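Local coordinates for O-succinylhomoserine sulfhydrylase (Mycobacterium tuberculosis, PDB 3NDN), which probably catalyses the pyridoxal phosphate-dependent formation of L-homocysteine from O-succinyl-L-homoserine and hydrogen sulfide, a step in methionine biosynthesis, at residues A286-I291 with T327-A332; A278-H283 with V397-T402; R352-S357 with S365-P370; V204-L209 with R320-G325; W303-Y306 with S311-Q314. All blocks are in the same frame, centred on the assembly; numbering follows the deposited sequence.

Interaction 1: A286-I291 with T327-A332; sequences ASAQRI and TVVTFA
Val329 holds CG1 anti to the backbone N (chi1 -174°), and this turns its other methyl, CG2, toward the helix that carries Ala288 and Ile291. On the helix, a chi1 of -72° sets CG1 of Ile291 anti to the carbonyl carbon, leaving CG2 as the branch that faces the strand. The two CG2 methyls come no closer than a loose 4.5 Å between Ile291 CG2 and Val329 CG2. Nearer to the strand's start, Ala288 does the touching. Its CB sits 4.0 Å from Thr327 CA, packed against backbone rather than side chain, and 4.2 Å from Val329 CG2. The same valine methyl also lies 3.8 Å from Ala288 O, a van der Waals contact with a carbonyl oxygen. Ala288, small and helical, thus lets the helix come down on the strand, with 5.4 Å between Ala288 CA and Thr327 CA.

The strand is an inner one of the five-stranded mixed sheet in the C-terminal part of this fold type I enzyme, and helix 277-296 covers one of its faces. Leu295, further along the helix, also packs on Val329, while Ile291 continues the apolar layer to Ile406 and Ile409 of helix 402-413. The hydroxyl of Thr327 is engaged elsewhere, with the ring of His228, the neighbour of Lys227, which is predicted to carry the cofactor.

No hydrogen bond joins helix and strand here; the contact is buried and apolar, so its cohesion rests on shape and the exclusion of water.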
# COMPACT_ATOMS: atom_id res chain seq x y z
N ALA A 286 29.85 -11.39 -4.23
CA ALA A 286 30.63 -12.20 -5.17
C ALA A 286 30.80 -11.50 -6.51
O ALA A 286 31.89 -11.55 -7.13
CB ALA A 286 29.99 -13.60 -5.35
N SER A 287 29.73 -10.84 -6.96
CA SER A 287 29.74 -10.08 -8.21
C SER A 287 30.70 -8.88 -8.14
O SER A 287 31.50 -8.65 -9.06
CB SER A 287 28.31 -9.64 -8.56
OG SER A 287 28.25 -8.93 -9.79
N ALA A 288 30.66 -8.16 -7.02
CA ALA A 288 31.56 -7.01 -6.82
C ALA A 288 33.06 -7.43 -6.79
O ALA A 288 33.94 -6.73 -7.35
CB ALA A 288 31.18 -6.26 -5.56
N GLN A 289 33.34 -8.59 -6.19
CA GLN A 289 34.71 -9.16 -6.17
C GLN A 289 35.22 -9.38 -7.60
O GLN A 289 36.36 -9.05 -7.91
CB GLN A 289 34.72 -10.48 -5.38
CG GLN A 289 36.08 -11.20 -5.28
CD GLN A 289 36.96 -10.65 -4.18
OE1 GLN A 289 36.52 -10.44 -3.04
NE2 GLN A 289 38.24 -10.47 -4.49
N ARG A 290 34.38 -9.96 -8.46
CA ARG A 290 34.74 -10.19 -9.87
C ARG A 290 34.96 -8.89 -10.65
O ARG A 290 35.87 -8.80 -11.48
CB ARG A 290 33.69 -11.05 -10.61
CG ARG A 290 33.71 -12.56 -10.29
CD ARG A 290 32.73 -13.34 -11.20
NE ARG A 290 33.01 -13.11 -12.62
CZ ARG A 290 32.21 -13.43 -13.64
NH1 ARG A 290 31.04 -14.01 -13.44
NH2 ARG A 290 32.60 -13.15 -14.88
N ILE A 291 34.11 -7.89 -10.40
CA ILE A 291 34.20 -6.57 -11.06
C ILE A 291 35.47 -5.81 -10.62
O ILE A 291 36.13 -5.17 -11.45
CB ILE A 291 32.86 -5.75 -10.86
CG1 ILE A 291 31.74 -6.36 -11.72
CG2 ILE A 291 33.03 -4.26 -11.24
CD1 ILE A 291 30.30 -5.97 -11.30
N THR A 327 29.63 -4.47 -1.54
CA THR A 327 28.97 -4.39 -2.86
C THR A 327 29.29 -3.11 -3.68
O THR A 327 28.63 -2.86 -4.70
CB THR A 327 27.42 -4.48 -2.72
OG1 THR A 327 26.94 -3.33 -2.02
CG2 THR A 327 27.00 -5.75 -1.96
N VAL A 328 30.28 -2.33 -3.23
CA VAL A 328 30.68 -1.07 -3.89
C VAL A 328 32.17 -1.11 -4.30
O VAL A 328 33.03 -1.53 -3.51
CB VAL A 328 30.44 0.14 -2.95
CG1 VAL A 328 30.70 1.46 -3.68
CG2 VAL A 328 29.01 0.13 -2.40
N VAL A 329 32.46 -0.69 -5.53
CA VAL A 329 33.84 -0.64 -6.07
C VAL A 329 34.22 0.79 -6.51
O VAL A 329 33.52 1.39 -7.33
CB VAL A 329 34.01 -1.58 -7.28
CG1 VAL A 329 35.48 -1.64 -7.75
CG2 VAL A 329 33.47 -2.99 -6.96
N THR A 330 35.34 1.30 -6.00
CA THR A 330 35.85 2.64 -6.36
C THR A 330 37.13 2.49 -7.20
O THR A 330 37.97 1.64 -6.90
CB THR A 330 36.11 3.47 -5.06
OG1 THR A 330 34.89 3.58 -4.31
CG2 THR A 330 36.60 4.89 -5.39
N PHE A 331 37.27 3.30 -8.26
CA PHE A 331 38.50 3.31 -9.09
C PHE A 331 38.86 4.68 -9.69
O PHE A 331 38.03 5.60 -9.72
CB PHE A 331 38.43 2.25 -10.20
CG PHE A 331 37.42 2.57 -11.30
CD1 PHE A 331 37.85 3.08 -12.52
CD2 PHE A 331 36.06 2.32 -11.11
CE1 PHE A 331 36.94 3.36 -13.55
CE2 PHE A 331 35.14 2.59 -12.13
CZ PHE A 331 35.58 3.12 -13.35
N ALA A 332 40.10 4.81 -10.18
CA ALA A 332 40.57 6.03 -10.82
C ALA A 332 41.11 5.76 -12.22
O ALA A 332 41.83 4.77 -12.44
CB ALA A 332 41.64 6.72 -9.96

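Interaction 2: A278-H283 with V397-T402; sequences AIRVQH and VGLEDT
Leu399 reaches across from its loop with both ends of its fork and meets Arg280 and His283 on one side of helix 277-296. This fork is the packed part of the contact. CD1 lies 4.1 Å from Arg280 CG, touching the aliphatic root of the arginine, and CD2 lies 4.1 Å from Arg280 O and 4.2 Å from His283 CB. The leucine and arginine side chains run obliquely to one another. With CG anti to the carbonyl carbon (chi1 -67°), Leu399 sends its methyls to the helix although its first bond does not point there. Arg280 bends at chi3 (-68°) and carries its guanidinium away from the leucine, to Thr276 OG1, Gly273 O and His228 O, so of its side chain only the methylene part serves this contact.

The loop 397-402 joins strand 392-396, last in the chain and central in the C-terminal sheet, to the final helix, 402-413, whose N-cap is Asp401; OD2 of that residue makes weak bonds to the backbone N of Asp403 and Asp404. This part of the fold also meets the second subunit, where Glu400 forms a salt bridge with Arg33 of that chain.

The histidine side is looser and partly exposed. His283 is deposited in two conformers; in the one described, ND1 donates to Ile279 O at 3.1 Å, with an N-H...O angle of 147°. That oxygen also accepts from His283 N, the two donors approaching opposite faces of its carbonyl plane. Past His283 CB the ring makes no contact with Leu399 and turns to the second subunit.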
# COMPACT_ATOMS: atom_id res chain seq x y z
N ALA A 278 20.12 -12.29 3.13
CA ALA A 278 21.26 -13.24 3.05
C ALA A 278 21.68 -13.61 1.62
O ALA A 278 22.87 -13.46 1.26
CB ALA A 278 20.96 -14.51 3.89
N ILE A 279 20.73 -14.10 0.81
CA ILE A 279 21.05 -14.47 -0.59
C ILE A 279 21.38 -13.27 -1.51
O ILE A 279 22.24 -13.39 -2.39
CB ILE A 279 20.01 -15.43 -1.25
CG1 ILE A 279 18.62 -14.78 -1.35
CG2 ILE A 279 19.99 -16.80 -0.51
CD1 ILE A 279 17.63 -15.59 -2.25
N ARG A 280 20.70 -12.14 -1.30
CA ARG A 280 21.03 -10.89 -2.04
C ARG A 280 22.46 -10.37 -1.76
O ARG A 280 23.24 -10.08 -2.71
CB ARG A 280 19.97 -9.80 -1.74
CG ARG A 280 18.60 -10.07 -2.41
CD ARG A 280 17.64 -8.88 -2.26
NE ARG A 280 17.18 -8.63 -0.88
CZ ARG A 280 17.66 -7.66 -0.09
NH1 ARG A 280 18.64 -6.88 -0.52
NH2 ARG A 280 17.18 -7.48 1.13
N VAL A 281 22.83 -10.29 -0.48
CA VAL A 281 24.21 -9.86 -0.13
C VAL A 281 25.27 -10.85 -0.66
O VAL A 281 26.25 -10.44 -1.31
CB VAL A 281 24.39 -9.55 1.39
CG1 VAL A 281 25.86 -9.25 1.71
CG2 VAL A 281 23.53 -8.36 1.79
N GLN A 282 25.05 -12.16 -0.43
CA GLN A 282 25.91 -13.21 -1.00
C GLN A 282 26.21 -13.02 -2.50
O GLN A 282 27.38 -13.06 -2.91
CB GLN A 282 25.30 -14.60 -0.74
CG GLN A 282 26.09 -15.79 -1.31
CD GLN A 282 25.36 -17.13 -1.16
OE1 GLN A 282 24.21 -17.19 -0.70
NE2 GLN A 282 26.02 -18.21 -1.57
N HIS A 283 25.17 -12.79 -3.30
CA HIS A 283 25.34 -12.68 -4.75
C HIS A 283 26.02 -11.37 -5.18
O HIS A 283 26.94 -11.38 -6.03
CB HIS A 283 24.00 -12.93 -5.48
CG HIS A 283 23.70 -14.39 -5.70
ND1 HIS A 283 23.23 -15.22 -4.70
CD2 HIS A 283 23.83 -15.16 -6.80
CE1 HIS A 283 23.07 -16.44 -5.19
NE2 HIS A 283 23.43 -16.43 -6.46
N VAL A 397 27.10 -2.27 -7.01
CA VAL A 397 26.78 -3.56 -7.68
C VAL A 397 25.49 -4.22 -7.20
O VAL A 397 25.31 -4.50 -6.00
CB VAL A 397 27.98 -4.54 -7.58
CG1 VAL A 397 27.67 -5.91 -8.24
CG2 VAL A 397 29.23 -3.92 -8.23
N GLY A 398 24.59 -4.49 -8.16
CA GLY A 398 23.28 -5.09 -7.91
C GLY A 398 23.22 -6.57 -8.29
O GLY A 398 24.15 -7.34 -8.00
N LEU A 399 22.12 -6.96 -8.93
CA LEU A 399 21.79 -8.37 -9.18
C LEU A 399 21.76 -8.79 -10.65
O LEU A 399 21.49 -9.96 -10.96
CB LEU A 399 20.45 -8.71 -8.48
CG LEU A 399 20.42 -8.70 -6.95
CD1 LEU A 399 19.00 -8.97 -6.38
CD2 LEU A 399 21.41 -9.70 -6.35
N GLU A 400 22.05 -7.87 -11.57
CA GLU A 400 22.16 -8.24 -12.99
C GLU A 400 23.30 -9.27 -13.21
O GLU A 400 24.19 -9.42 -12.36
CB GLU A 400 22.36 -7.01 -13.89
CG GLU A 400 21.37 -5.86 -13.66
CD GLU A 400 21.89 -4.80 -12.67
OE1 GLU A 400 22.63 -5.14 -11.74
OE2 GLU A 400 21.52 -3.62 -12.82
N ASP A 401 23.22 -10.03 -14.31
CA ASP A 401 24.29 -10.97 -14.70
C ASP A 401 25.67 -10.28 -14.67
O ASP A 401 25.82 -9.19 -15.21
CB ASP A 401 24.02 -11.53 -16.10
CG ASP A 401 24.99 -12.64 -16.50
OD1 ASP A 401 24.77 -13.80 -16.10
OD2 ASP A 401 25.98 -12.36 -17.21
N THR A 402 26.65 -10.90 -14.01
CA THR A 402 27.99 -10.29 -13.87
C THR A 402 28.65 -10.04 -15.24
O THR A 402 29.34 -9.04 -15.44
CB THR A 402 28.91 -11.14 -12.95
OG1 THR A 402 28.24 -11.39 -11.71
CG2 THR A 402 30.22 -10.39 -12.65

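Interaction 3: R352-S357 with S365-P370; sequences RLIDIS and SLVTHP
The flat peptide group between Leu366 and Val367 has Ile354 CG2 over one face, 3.6 Å from Leu366 C, while its N-H points to the neighbouring strand: Val367 N donates to Asp355 O at 2.9 Å, almost in line with the carbonyl bond (C=O...N 163°). The carboxylate of Asp355 takes no part across the strands. Its two oxygens form salt bridges with Arg33 and Arg38 of the second subunit, which probably stabilise its negative charge.

Two further bonds set the register. Ser357 N donates to Val367 O at 3.0 Å, tilted 28° from the carbonyl plane, and at the other end Asp355 N makes a weak bond to Ser365 O, 3.4 Å long.

On one side of the pair Ile356 and Val367 lie alongside each other, pointing the same way; on the other, Leu366 CD2 sits 3.9 Å from both Asp355 CB and Ser357 CB. A chi1 of 65° wedges Val367 CG1 between the backbone N and carbonyl carbon, against Ile354 CG2.

The result is a short parallel strand pair joined by a loop, at the edge of the C-terminal mixed sheet, where Ile356 also bonds through its backbone to the third subunit.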
# COMPACT_ATOMS: atom_id res chain seq x y z
N ARG A 352 25.20 1.98 -20.95
CA ARG A 352 23.88 1.70 -21.54
C ARG A 352 23.01 0.71 -20.72
O ARG A 352 21.85 0.47 -21.07
CB ARG A 352 24.02 1.23 -22.99
CG ARG A 352 24.55 2.30 -23.98
CD ARG A 352 23.50 3.41 -24.27
NE ARG A 352 24.01 4.49 -25.12
CZ ARG A 352 24.67 5.56 -24.69
NH1 ARG A 352 24.94 5.73 -23.39
NH2 ARG A 352 25.08 6.48 -25.55
N LEU A 353 23.58 0.14 -19.65
CA LEU A 353 22.84 -0.75 -18.73
C LEU A 353 22.77 -0.18 -17.31
O LEU A 353 21.69 -0.14 -16.70
CB LEU A 353 23.43 -2.18 -18.73
CG LEU A 353 22.73 -3.27 -17.90
CD1 LEU A 353 21.37 -3.67 -18.50
CD2 LEU A 353 23.59 -4.52 -17.72
N ILE A 354 23.93 0.22 -16.78
CA ILE A 354 24.06 0.83 -15.45
C ILE A 354 23.51 2.28 -15.51
O ILE A 354 23.82 3.01 -16.45
CB ILE A 354 25.56 0.79 -14.99
CG1 ILE A 354 26.05 -0.66 -14.83
CG2 ILE A 354 25.81 1.59 -13.70
CD1 ILE A 354 27.59 -0.83 -14.82
N ASP A 355 22.66 2.66 -14.53
CA ASP A 355 22.09 4.02 -14.43
C ASP A 355 23.03 5.00 -13.71
O ASP A 355 23.73 4.60 -12.78
CB ASP A 355 20.76 4.03 -13.61
CG ASP A 355 19.61 3.27 -14.28
OD1 ASP A 355 19.26 3.56 -15.45
OD2 ASP A 355 18.99 2.41 -13.60
N ILE A 356 23.02 6.28 -14.10
CA ILE A 356 23.75 7.35 -13.37
C ILE A 356 22.88 7.81 -12.18
O ILE A 356 21.79 8.33 -12.37
CB ILE A 356 24.07 8.58 -14.31
CG1 ILE A 356 24.92 8.15 -15.50
CG2 ILE A 356 24.77 9.73 -13.54
CD1 ILE A 356 25.01 9.21 -16.62
N SER A 357 23.37 7.59 -10.95
CA SER A 357 22.60 7.84 -9.71
C SER A 357 23.51 7.76 -8.48
O SER A 357 24.47 6.99 -8.47
CB SER A 357 21.47 6.81 -9.57
OG SER A 357 20.61 7.09 -8.46
N SER A 365 22.10 -1.87 -10.67
CA SER A 365 23.45 -1.31 -10.56
C SER A 365 23.46 0.18 -10.93
O SER A 365 22.75 0.59 -11.84
CB SER A 365 24.45 -2.09 -11.41
OG SER A 365 24.64 -3.40 -10.91
N LEU A 366 24.27 0.96 -10.21
CA LEU A 366 24.33 2.43 -10.34
C LEU A 366 25.79 2.96 -10.35
O LEU A 366 26.69 2.35 -9.76
CB LEU A 366 23.56 3.09 -9.19
CG LEU A 366 22.17 2.60 -8.79
CD1 LEU A 366 21.75 3.22 -7.49
CD2 LEU A 366 21.13 2.90 -9.87
N VAL A 367 26.00 4.12 -11.00
CA VAL A 367 27.34 4.76 -11.10
C VAL A 367 27.28 6.26 -10.75
O VAL A 367 26.32 6.95 -11.12
CB VAL A 367 28.00 4.51 -12.50
CG1 VAL A 367 27.22 5.17 -13.65
CG2 VAL A 367 29.45 4.98 -12.52
N THR A 368 28.29 6.75 -10.03
CA THR A 368 28.37 8.18 -9.70
C THR A 368 29.80 8.76 -9.74
O THR A 368 30.79 8.02 -9.62
CB THR A 368 27.66 8.48 -8.34
OG1 THR A 368 27.37 9.88 -8.24
CG2 THR A 368 28.53 8.07 -7.14
N HIS A 369 29.91 10.09 -9.91
CA HIS A 369 31.20 10.81 -9.89
C HIS A 369 31.27 11.62 -8.59
O HIS A 369 30.66 12.69 -8.49
CB HIS A 369 31.28 11.76 -11.11
CG HIS A 369 32.55 12.54 -11.21
ND1 HIS A 369 32.61 13.90 -11.00
CD2 HIS A 369 33.81 12.15 -11.54
CE1 HIS A 369 33.86 14.32 -11.18
NE2 HIS A 369 34.60 13.28 -11.51
N PRO A 370 32.02 11.11 -7.58
CA PRO A 370 31.97 11.72 -6.25
C PRO A 370 32.40 13.19 -6.16
O PRO A 370 31.81 13.94 -5.40
CB PRO A 370 32.89 10.83 -5.42
CG PRO A 370 32.83 9.48 -6.11
CD PRO A 370 32.76 9.83 -7.57

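Interaction 4: V204-L209 with R320-G325; sequences VFATPL and RQMSGG
Apolar contact comes first: Ala206 CB meets the terminal methyl of Met322, CE, at 4.2 Å. The methionine runs extended through chi2 (176°) and turns at its thioether (chi3 75°), which brings CE over to the alanine. Close by, Gly325 O approaches the ring of Phe205 at the edge, near its plane, 4.0 Å from CE2.

The polar link is by water. A single water donates to Leu209 O at 2.9 Å and is hydrogen-bonded to Ser323 OG at 2.7 Å. Ser323 is exposed, and its backbone also bonds to Leu210, next along the short helix 207-210.

Within 204-209 the backbone is fixed by Thr207, whose hydroxyl donates to Ala206 O at 2.6 Å, in the carbonyl plane and on a lone pair. The same OG1 accepts from Leu209 N at 3.2 Å, an ST turn. One hydroxyl thus links the carbonyl before it to the N-H two residues on.

Loop 322-325, following helix 315-321, therefore lies against the turn after strand 198-202 through a thin contact. A methyl pair, a ring edge and one bridging water join the segments, with the Ser323-Leu210 backbone bond beside them, so adhesion here is part apolar and part polar.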
# COMPACT_ATOMS: atom_id res chain seq x y z
N VAL A 204 26.42 0.63 7.67
CA VAL A 204 25.63 0.62 6.41
C VAL A 204 26.37 -0.00 5.20
O VAL A 204 25.78 -0.81 4.48
CB VAL A 204 25.08 2.04 6.07
CG1 VAL A 204 24.25 2.01 4.79
CG2 VAL A 204 24.21 2.56 7.23
N PHE A 205 27.63 0.38 5.00
CA PHE A 205 28.49 -0.16 3.93
C PHE A 205 28.61 -1.70 3.96
O PHE A 205 28.46 -2.36 2.92
CB PHE A 205 29.89 0.47 4.07
CG PHE A 205 30.77 0.35 2.84
CD1 PHE A 205 30.87 1.41 1.93
CD2 PHE A 205 31.53 -0.80 2.61
CE1 PHE A 205 31.69 1.32 0.81
CE2 PHE A 205 32.37 -0.90 1.48
CZ PHE A 205 32.45 0.17 0.58
N ALA A 206 28.83 -2.27 5.14
CA ALA A 206 29.08 -3.71 5.28
C ALA A 206 27.84 -4.63 5.39
O ALA A 206 27.89 -5.78 4.94
CB ALA A 206 30.01 -3.95 6.47
N THR A 207 26.76 -4.12 5.98
CA THR A 207 25.57 -4.91 6.37
C THR A 207 25.90 -5.89 7.52
O THR A 207 27.07 -6.24 7.71
CB THR A 207 24.92 -5.71 5.19
OG1 THR A 207 25.58 -6.99 5.05
CG2 THR A 207 25.00 -4.95 3.86
N PRO A 208 24.87 -6.34 8.27
CA PRO A 208 25.09 -7.33 9.35
C PRO A 208 25.57 -8.70 8.87
O PRO A 208 25.97 -9.56 9.68
CB PRO A 208 23.70 -7.46 10.02
CG PRO A 208 22.74 -6.78 9.12
CD PRO A 208 23.50 -5.79 8.28
N LEU A 209 25.58 -8.90 7.56
CA LEU A 209 26.00 -10.18 7.04
C LEU A 209 27.53 -10.26 6.90
O LEU A 209 28.09 -11.36 6.94
CB LEU A 209 25.30 -10.48 5.72
CG LEU A 209 23.89 -11.09 5.80
CD1 LEU A 209 22.93 -10.32 6.70
CD2 LEU A 209 23.32 -11.20 4.42
N ARG A 320 40.63 -9.53 9.00
CA ARG A 320 40.44 -9.72 10.44
C ARG A 320 39.00 -9.45 10.90
O ARG A 320 38.47 -10.18 11.72
CB ARG A 320 41.37 -8.80 11.25
CG ARG A 320 42.72 -9.36 11.59
CD ARG A 320 43.27 -8.81 12.93
NE ARG A 320 43.39 -7.35 13.02
CZ ARG A 320 44.35 -6.61 12.46
NH1 ARG A 320 45.28 -7.18 11.70
NH2 ARG A 320 44.37 -5.30 12.63
N GLN A 321 38.37 -8.39 10.38
CA GLN A 321 37.06 -7.94 10.90
C GLN A 321 35.85 -8.03 9.93
O GLN A 321 34.70 -7.82 10.36
CB GLN A 321 37.16 -6.54 11.53
CG GLN A 321 37.35 -5.37 10.56
CD GLN A 321 37.57 -4.03 11.27
OE1 GLN A 321 37.95 -3.98 12.44
NE2 GLN A 321 37.33 -2.93 10.56
N MET A 322 36.11 -8.31 8.65
CA MET A 322 35.05 -8.49 7.65
C MET A 322 35.11 -9.89 7.01
O MET A 322 36.19 -10.46 6.87
CB MET A 322 35.15 -7.44 6.53
CG MET A 322 35.31 -5.99 6.98
SD MET A 322 35.54 -4.86 5.58
CE MET A 322 33.86 -4.77 4.91
N SER A 323 33.95 -10.41 6.61
CA SER A 323 33.85 -11.73 5.94
C SER A 323 33.70 -11.64 4.41
O SER A 323 33.65 -12.67 3.72
CB SER A 323 32.73 -12.59 6.55
OG SER A 323 31.43 -12.08 6.25
N GLY A 324 33.66 -10.41 3.90
CA GLY A 324 33.64 -10.11 2.46
C GLY A 324 33.90 -8.62 2.25
O GLY A 324 33.81 -7.84 3.20
N GLY A 325 34.26 -8.22 1.02
CA GLY A 325 34.56 -6.81 0.72
C GLY A 325 33.37 -5.86 0.66
O GLY A 325 33.51 -4.66 0.93
O HOH W 1 30.26 -12.11 8.67

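Interaction 5: W303-Y306 with S311-Q314; sequences WVRY and SHPQ
The turn between strand 301-305, outermost in the C-terminal sheet, and helix 315-321 folds back on the strand's end, where Arg305 and Tyr306 meet His312 and Pro313. Proline and arginine come from opposite directions. Pro313 CD lies over the centre of one guanidinium face of Arg305, 3.7 Å from CZ, and Pro313 CG is 3.8 Å from NH2, so the ring of the proline covers one face of the flat cation. The bend of the arginine at chi2 (-71°) brings the guanidinium round to the loop.

Histidine takes the inner position. With CG anti to the backbone N, the ring of His312 turns its CD2 toward the strand, and Tyr306 O sits at the ring edge, near its plane, 3.7 Å from that carbon. Arg305 CD approaches the same CD2 at 4.2 Å, and the guanidinium and imidazole planes are 50° apart. ND1 accepts from Gln314 N at 2.9 Å (N-H...N 161°), with the donor in the ring plane, while NE2 bonds to Gln180 O. Both ring nitrogens are thus used, and the ring's rotation is held by this pair of bonds. An acceptor role for ND1 is consistent with a neutral ring protonated on NE2.

Gln314 is the N-cap of helix 315-321, so His312 ties the strand's end to the start of that helix. Beyond it, Trp303 and Arg305 bond through their backbones to Ala332 and Thr330 of strand 328-333, and Tyr306 packs on helix 277-296.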
# COMPACT_ATOMS: atom_id res chain seq x y z
N TRP A 303 44.15 2.78 -10.44
CA TRP A 303 44.07 2.04 -9.17
C TRP A 303 42.61 1.67 -8.84
O TRP A 303 41.68 2.31 -9.32
CB TRP A 303 44.70 2.80 -7.98
CG TRP A 303 44.16 4.21 -7.66
CD1 TRP A 303 44.80 5.40 -7.90
CD2 TRP A 303 42.91 4.56 -7.01
NE1 TRP A 303 44.04 6.46 -7.45
CE2 TRP A 303 42.88 5.97 -6.91
CE3 TRP A 303 41.83 3.82 -6.51
CZ2 TRP A 303 41.79 6.66 -6.33
CZ3 TRP A 303 40.74 4.51 -5.94
CH2 TRP A 303 40.74 5.92 -5.86
N VAL A 304 42.45 0.61 -8.04
CA VAL A 304 41.14 0.20 -7.52
C VAL A 304 41.15 0.20 -5.99
O VAL A 304 42.17 -0.12 -5.36
CB VAL A 304 40.73 -1.21 -8.06
CG1 VAL A 304 39.34 -1.64 -7.52
CG2 VAL A 304 40.72 -1.23 -9.58
N ARG A 305 40.02 0.55 -5.37
CA ARG A 305 39.87 0.37 -3.93
C ARG A 305 38.66 -0.54 -3.64
O ARG A 305 37.53 -0.22 -4.01
CB ARG A 305 39.76 1.72 -3.19
CG ARG A 305 41.07 2.48 -2.99
CD ARG A 305 41.99 1.81 -1.96
NE ARG A 305 43.19 2.62 -1.70
CZ ARG A 305 44.34 2.51 -2.37
NH1 ARG A 305 44.49 1.61 -3.34
NH2 ARG A 305 45.36 3.29 -2.05
N TYR A 306 38.95 -1.70 -3.04
CA TYR A 306 37.97 -2.71 -2.63
C TYR A 306 38.66 -3.52 -1.52
O TYR A 306 39.78 -3.99 -1.72
CB TYR A 306 37.56 -3.62 -3.81
CG TYR A 306 36.45 -4.63 -3.49
CD1 TYR A 306 35.13 -4.20 -3.27
CD2 TYR A 306 36.72 -6.01 -3.41
CE1 TYR A 306 34.11 -5.12 -2.97
CE2 TYR A 306 35.70 -6.94 -3.13
CZ TYR A 306 34.41 -6.49 -2.90
OH TYR A 306 33.42 -7.40 -2.59
N SER A 311 45.78 -6.01 -2.84
CA SER A 311 46.50 -4.73 -2.91
C SER A 311 45.97 -3.58 -2.02
O SER A 311 46.60 -2.52 -1.97
CB SER A 311 46.54 -4.25 -4.36
OG SER A 311 45.23 -4.07 -4.84
N HIS A 312 44.83 -3.76 -1.36
CA HIS A 312 44.32 -2.73 -0.45
C HIS A 312 45.34 -2.48 0.68
O HIS A 312 45.85 -3.44 1.26
CB HIS A 312 42.95 -3.13 0.14
CG HIS A 312 42.24 -2.03 0.86
ND1 HIS A 312 42.69 -1.48 2.04
CD2 HIS A 312 41.09 -1.37 0.57
CE1 HIS A 312 41.87 -0.53 2.44
NE2 HIS A 312 40.88 -0.44 1.56
N PRO A 313 45.64 -1.19 0.99
CA PRO A 313 46.67 -0.90 2.01
C PRO A 313 46.35 -1.48 3.40
O PRO A 313 47.27 -1.69 4.20
CB PRO A 313 46.73 0.63 2.07
CG PRO A 313 45.74 1.15 1.12
CD PRO A 313 45.17 0.03 0.30
N GLN A 314 45.07 -1.73 3.68
CA GLN A 314 44.63 -2.30 4.96
C GLN A 314 44.01 -3.70 4.80
O GLN A 314 43.10 -4.08 5.55
CB GLN A 314 43.65 -1.36 5.66
CG GLN A 314 44.27 -0.05 6.16
CD GLN A 314 43.22 0.98 6.53
OE1 GLN A 314 42.47 1.47 5.68
NE2 GLN A 314 43.16 1.32 7.81

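In the fold
From the N terminus, interaction 4 opens first, at 204-209, and closes at 320-325, bringing the turn after strand 198-202 against the loop after helix 315-321. Before it closes, helix 277-296 has opened interactions 2 and 1, so both cross it. Interaction 5 is a short local loop lying within the spans of all three. Interaction 1 then closes at 327-332, setting the helix on the C-terminal sheet. Interaction 3 follows it in series, pairing the sheet's edge strand 355-356 with its neighbour 366-368, and interaction 2 encloses interactions 1, 3 and 5, closing last at 397-402. Ser365 OG bonds to Glu400 and Gly398, linking interactions 2 and 3, and Thr330 O meets Arg305 N, linking interactions 1 and 5.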